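Local coordinates for protein putative hydrolase YdeN (PDB 1UXO) that is a putative serine hydrolase of the alpha/beta-hydrolase fold, probably cleaving a substrate whose identity has not been established, at residues Lys5-Ser17 / Val34-Pro47. The protein carries 2 engineered substitutions. Numbering follows the deposited sequence.
Sequences KQVYIIHGYRASS and VQADILNMPNPLQP
His11 NE2 accepts the backbone N-H of Met41 at 3.0 Å, the donor lying 33° out of the ring plane, while His11 ND1 gives its proton to Gly12 O at 2.7 Å, almost within that plane. Imidazole suits this place because one ring can both accept and donate; CG sits between the backbone N and the carbonyl carbon (chi1 67°), which brings NE2 up to Met41. A leucine here would probably leave Met41 N and Gly12 O without these partners and weaken the tie between the loops. Asn40 offers acceptor and donor together: OD1 accepts the Ser17 backbone N-H at 2.8 Å, and ND2 bonds Ser17 OG weakly. These loops follow the C-terminal ends of parallel strands 6-10 and 35-39, joined through helix 22-31 in a beta-alpha-beta crossover at one edge of the alpha/beta-hydrolase sheet. Ile9 CD1 meets Ile38 CG1 at 3.9 Å, apolar chains suited to packing against Phe22 of that helix. On the other face, Asp37 OD2 accepts Gln6 NE2 at 2.7 Å through its anti lone pair and Gln35 NE2 at 2.9 Å on the syn side. Trp52 of helix 49-57 packs steeply against the His11 ring. Tyr13, its ring edge at Leu45 O, has its side chain about 6 Å from that of Ser73, the predicted charge-relay serine.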
loop_
_atom_site.group_PDB
_atom_site.type_symbol
_atom_site.label_atom_id
_atom_site.label_comp_id
_atom_site.label_asym_id
_atom_site.label_seq_id
_atom_site.Cartn_x
_atom_site.Cartn_y
_atom_site.Cartn_z
ATOM N N LYS A 5 7.753 -9.565 -13.889
ATOM C CA LYS A 5 6.961 -8.784 -12.943
ATOM C C LYS A 5 6.450 -9.590 -11.755
ATOM O O LYS A 5 6.084 -10.752 -11.858
ATOM C CB LYS A 5 5.779 -8.103 -13.640
ATOM C CG LYS A 5 6.172 -7.123 -14.713
ATOM C CD LYS A 5 5.003 -6.267 -15.225
ATOM C CE LYS A 5 4.194 -6.971 -16.260
ATOM N NZ LYS A 5 4.991 -7.229 -17.510
ATOM N N GLN A 6 6.377 -8.910 -10.624
ATOM C CA GLN A 6 5.865 -9.462 -9.414
ATOM C C GLN A 6 5.128 -8.353 -8.699
ATOM O O GLN A 6 5.648 -7.254 -8.546
ATOM C CB GLN A 6 7.024 -9.963 -8.521
ATOM C CG GLN A 6 6.588 -10.345 -7.106
ATOM C CD GLN A 6 5.790 -11.626 -7.076
ATOM O OE1 GLN A 6 6.177 -12.575 -7.725
ATOM N NE2 GLN A 6 4.667 -11.642 -6.363
ATOM N N VAL A 7 3.921 -8.636 -8.232
ATOM C CA VAL A 7 3.160 -7.624 -7.512
ATOM C C VAL A 7 2.906 -8.222 -6.150
ATOM O O VAL A 7 2.464 -9.385 -6.067
ATOM C CB VAL A 7 1.820 -7.382 -8.175
ATOM C CG1 VAL A 7 0.992 -6.438 -7.340
ATOM C CG2 VAL A 7 2.042 -6.884 -9.581
ATOM N N TYR A 8 3.196 -7.483 -5.098
ATOM C CA TYR A 8 2.844 -7.899 -3.737
ATOM C C TYR A 8 1.704 -7.028 -3.235
ATOM O O TYR A 8 1.703 -5.808 -3.466
ATOM C CB TYR A 8 4.033 -7.814 -2.788
ATOM C CG TYR A 8 5.082 -8.882 -2.976
ATOM C CD1 TYR A 8 4.798 -10.228 -2.762
ATOM C CD2 TYR A 8 6.348 -8.561 -3.425
ATOM C CE1 TYR A 8 5.814 -11.207 -2.907
ATOM C CE2 TYR A 8 7.318 -9.496 -3.569
ATOM C CZ TYR A 8 7.038 -10.821 -3.361
ATOM O OH TYR A 8 8.041 -11.754 -3.526
ATOM N N ILE A 9 0.754 -7.631 -2.540
ATOM C CA ILE A 9 -0.411 -6.912 -2.027
ATOM C C ILE A 9 -0.418 -7.039 -0.510
ATOM O O ILE A 9 -0.361 -8.168 0.028
ATOM C CB ILE A 9 -1.687 -7.465 -2.646
ATOM C CG1 ILE A 9 -1.677 -7.323 -4.150
ATOM C CG2 ILE A 9 -2.994 -6.793 -2.036
ATOM C CD1 ILE A 9 -2.671 -8.301 -4.827
ATOM N N ILE A 10 -0.487 -5.900 0.178
ATOM C CA ILE A 10 -0.352 -5.863 1.649
ATOM C C ILE A 10 -1.555 -5.159 2.290
ATOM O O ILE A 10 -1.866 -3.990 2.007
ATOM C CB ILE A 10 0.973 -5.143 2.076
ATOM C CG1 ILE A 10 2.185 -5.729 1.388
ATOM C CG2 ILE A 10 1.118 -5.185 3.625
ATOM C CD1 ILE A 10 2.596 -5.116 0.099
ATOM N N HIS A 11 -2.197 -5.869 3.208
ATOM C CA HIS A 11 -3.427 -5.434 3.856
ATOM C C HIS A 11 -3.171 -4.556 5.074
ATOM O O HIS A 11 -2.050 -4.270 5.420
ATOM C CB HIS A 11 -4.252 -6.670 4.280
ATOM C CG HIS A 11 -3.595 -7.471 5.366
ATOM N ND1 HIS A 11 -3.495 -7.027 6.667
ATOM C CD2 HIS A 11 -2.979 -8.683 5.329
ATOM C CE1 HIS A 11 -2.843 -7.935 7.391
ATOM N NE2 HIS A 11 -2.540 -8.961 6.606
ATOM N N GLY A 12 -4.248 -4.121 5.715
ATOM C CA GLY A 12 -4.192 -3.230 6.871
ATOM C C GLY A 12 -4.610 -3.922 8.159
ATOM O O GLY A 12 -4.588 -5.162 8.288
ATOM N N TYR A 13 -4.982 -3.088 9.121
ATOM C CA TYR A 13 -5.527 -3.505 10.430
ATOM C C TYR A 13 -6.796 -4.367 10.298
ATOM O O TYR A 13 -7.722 -4.072 9.508
ATOM C CB TYR A 13 -5.802 -2.238 11.222
ATOM C CG TYR A 13 -6.521 -2.429 12.523
ATOM C CD1 TYR A 13 -6.024 -3.270 13.497
ATOM C CD2 TYR A 13 -7.699 -1.724 12.791
ATOM C CE1 TYR A 13 -6.720 -3.449 14.730
ATOM C CE2 TYR A 13 -8.389 -1.900 14.021
ATOM C CZ TYR A 13 -7.867 -2.749 14.971
ATOM O OH TYR A 13 -8.549 -2.962 16.166
ATOM N N ARG A 14 -6.813 -5.460 11.042
ATOM C CA ARG A 14 -7.950 -6.328 11.146
ATOM C C ARG A 14 -8.337 -6.858 9.814
ATOM O O ARG A 14 -9.528 -6.804 9.458
ATOM C CB ARG A 14 -9.184 -5.561 11.643
ATOM C CG ARG A 14 -9.332 -5.454 13.110
ATOM C CD ARG A 14 -10.794 -5.500 13.530
ATOM N NE ARG A 14 -11.635 -4.723 12.616
ATOM C CZ ARG A 14 -12.850 -4.272 12.917
ATOM N NH1 ARG A 14 -13.402 -4.494 14.129
ATOM N NH2 ARG A 14 -13.507 -3.577 12.006
ATOM N N ALA A 15 -7.356 -7.254 9.022
ATOM C CA ALA A 15 -7.634 -7.833 7.743
ATOM C C ALA A 15 -6.645 -8.958 7.500
ATOM O O ALA A 15 -5.647 -9.044 8.188
ATOM C CB ALA A 15 -7.541 -6.783 6.654
ATOM N N SER A 16 -6.932 -9.771 6.481
ATOM C CA SER A 16 -6.023 -10.779 5.941
ATOM C C SER A 16 -6.207 -10.873 4.432
ATOM O O SER A 16 -7.010 -10.141 3.820
ATOM C CB SER A 16 -6.303 -12.179 6.560
ATOM O OG SER A 16 -7.504 -12.761 6.023
ATOM N N SER A 17 -5.482 -11.808 3.831
ATOM C CA SER A 17 -5.395 -11.931 2.389
ATOM C C SER A 17 -6.725 -12.271 1.748
ATOM O O SER A 17 -6.876 -12.126 0.535
ATOM C CB SER A 17 -4.353 -12.995 2.049
ATOM O OG SER A 17 -4.788 -14.261 2.533
ATOM N N VAL A 34 0.166 -11.925 -15.086
ATOM C CA VAL A 34 0.996 -11.249 -14.078
ATOM C C VAL A 34 0.838 -11.896 -12.703
ATOM O O VAL A 34 -0.294 -12.076 -12.191
ATOM C CB VAL A 34 0.665 -9.759 -13.980
ATOM C CG1 VAL A 34 1.487 -9.061 -12.865
ATOM C CG2 VAL A 34 0.840 -9.042 -15.360
ATOM N N GLN A 35 1.992 -12.235 -12.125
ATOM C CA GLN A 35 2.082 -12.914 -10.862
ATOM C C GLN A 35 1.883 -11.880 -9.742
ATOM O O GLN A 35 2.579 -10.890 -9.684
ATOM C CB GLN A 35 3.474 -13.605 -10.739
ATOM C CG GLN A 35 3.675 -14.404 -9.437
ATOM C CD GLN A 35 2.617 -15.437 -9.244
ATOM O OE1 GLN A 35 2.202 -16.098 -10.214
ATOM N NE2 GLN A 35 2.121 -15.554 -8.031
ATOM N N ALA A 36 0.909 -12.145 -8.889
ATOM C CA ALA A 36 0.585 -11.335 -7.702
ATOM C C ALA A 36 0.434 -12.266 -6.518
ATOM O O ALA A 36 -0.104 -13.367 -6.638
ATOM C CB ALA A 36 -0.675 -10.587 -7.914
ATOM N N ASP A 37 0.987 -11.837 -5.400
ATOM C CA ASP A 37 0.929 -12.555 -4.123
ATOM C C ASP A 37 0.447 -11.610 -3.029
ATOM O O ASP A 37 0.985 -10.534 -2.860
ATOM C CB ASP A 37 2.285 -13.158 -3.802
ATOM C CG ASP A 37 2.663 -14.234 -4.840
ATOM O OD1 ASP A 37 2.170 -15.386 -4.707
ATOM O OD2 ASP A 37 3.332 -13.988 -5.876
ATOM N N ILE A 38 -0.633 -11.998 -2.354
ATOM C CA ILE A 38 -1.151 -11.277 -1.239
ATOM C C ILE A 38 -0.421 -11.718 0.032
ATOM O O ILE A 38 -0.462 -12.898 0.391
ATOM C CB ILE A 38 -2.667 -11.494 -1.077
ATOM C CG1 ILE A 38 -3.451 -11.296 -2.412
ATOM C CG2 ILE A 38 -3.151 -10.558 0.024
ATOM C CD1 ILE A 38 -4.758 -11.984 -2.465
ATOM N N LEU A 39 0.190 -10.776 0.724
ATOM C CA LEU A 39 0.990 -11.093 1.894
ATOM C C LEU A 39 0.171 -10.892 3.142
ATOM O O LEU A 39 -0.354 -9.772 3.367
ATOM C CB LEU A 39 2.189 -10.162 1.966
ATOM C CG LEU A 39 3.150 -10.272 0.811
ATOM C CD1 LEU A 39 4.390 -9.427 1.096
ATOM C CD2 LEU A 39 3.540 -11.696 0.536
ATOM N N ASN A 40 0.204 -11.848 4.041
ATOM C CA ASN A 40 -0.408 -11.687 5.336
ATOM C C ASN A 40 0.607 -11.167 6.330
ATOM O O ASN A 40 1.780 -11.584 6.323
ATOM C CB ASN A 40 -0.971 -13.004 5.828
ATOM C CG ASN A 40 -2.199 -13.414 5.088
ATOM O OD1 ASN A 40 -3.216 -12.712 5.174
ATOM N ND2 ASN A 40 -2.138 -14.536 4.352
HETATM N N MSE A 41 0.155 -10.260 7.192
HETATM C CA MSE A 41 0.977 -9.745 8.278
HETATM C C MSE A 41 0.623 -10.425 9.610
HETATM O O MSE A 41 -0.521 -10.843 9.814
HETATM C CB MSE A 41 0.794 -8.238 8.394
HETATM C CG MSE A 41 1.188 -7.494 7.141
HETATM SE SE MSE A 41 3.151 -7.391 6.849
HETATM C CE MSE A 41 3.276 -8.603 5.209
ATOM N N PRO A 42 1.575 -10.515 10.533
ATOM C CA PRO A 42 1.281 -11.132 11.839
ATOM C C PRO A 42 0.362 -10.294 12.719
ATOM O O PRO A 42 0.427 -9.092 12.751
ATOM C CB PRO A 42 2.657 -11.315 12.475
ATOM C CG PRO A 42 3.552 -10.449 11.750
ATOM C CD PRO A 42 2.973 -10.110 10.407
ATOM N N ASN A 43 -0.461 -11.003 13.477
ATOM C CA ASN A 43 -1.302 -10.431 14.500
ATOM C C ASN A 43 -2.085 -9.218 14.006
ATOM O O ASN A 43 -1.909 -8.139 14.515
ATOM C CB ASN A 43 -0.410 -10.090 15.670
ATOM C CG ASN A 43 0.009 -11.359 16.479
ATOM O OD1 ASN A 43 -0.762 -12.300 16.618
ATOM N ND2 ASN A 43 1.293 -11.431 16.843
ATOM N N PRO A 44 -2.933 -9.382 12.987
ATOM C CA PRO A 44 -3.631 -8.240 12.388
ATOM C C PRO A 44 -4.589 -7.541 13.383
ATOM O O PRO A 44 -4.912 -6.371 13.196
ATOM C CB PRO A 44 -4.349 -8.864 11.182
ATOM C CG PRO A 44 -4.534 -10.285 11.564
ATOM C CD PRO A 44 -3.270 -10.640 12.312
ATOM N N LEU A 45 -4.994 -8.218 14.460
ATOM C CA LEU A 45 -5.821 -7.528 15.490
ATOM C C LEU A 45 -5.051 -6.663 16.498
ATOM O O LEU A 45 -5.644 -5.774 17.131
ATOM C CB LEU A 45 -6.685 -8.518 16.249
ATOM C CG LEU A 45 -7.671 -9.369 15.455
ATOM C CD1 LEU A 45 -8.360 -10.322 16.457
ATOM C CD2 LEU A 45 -8.693 -8.537 14.757
ATOM N N GLN A 46 -3.759 -6.928 16.666
ATOM C CA GLN A 46 -2.867 -6.119 17.502
ATOM C C GLN A 46 -1.513 -5.999 16.831
ATOM O O GLN A 46 -0.479 -6.570 17.265
ATOM C CB GLN A 46 -2.651 -6.739 18.877
ATOM C CG GLN A 46 -3.881 -6.840 19.703
ATOM C CD GLN A 46 -3.647 -7.547 21.038
ATOM O OE1 GLN A 46 -3.243 -6.918 22.027
ATOM N NE2 GLN A 46 -3.916 -8.861 21.066
ATOM N N PRO A 47 -1.493 -5.269 15.736
ATOM C CA PRO A 47 -0.284 -5.215 14.924
ATOM C C PRO A 47 0.846 -4.397 15.547
ATOM O O PRO A 47 0.582 -3.416 16.213
ATOM C CB PRO A 47 -0.765 -4.523 13.639
ATOM C CG PRO A 47 -1.939 -3.825 13.992
ATOM C CD PRO A 47 -2.580 -4.450 15.183
HETATM O O HOH W 1 4.533 -11.973 -13.793
HETATM O O HOH W 2 5.619 -15.190 -7.009
HETATM O O HOH W 3 -3.088 -11.211 8.469
#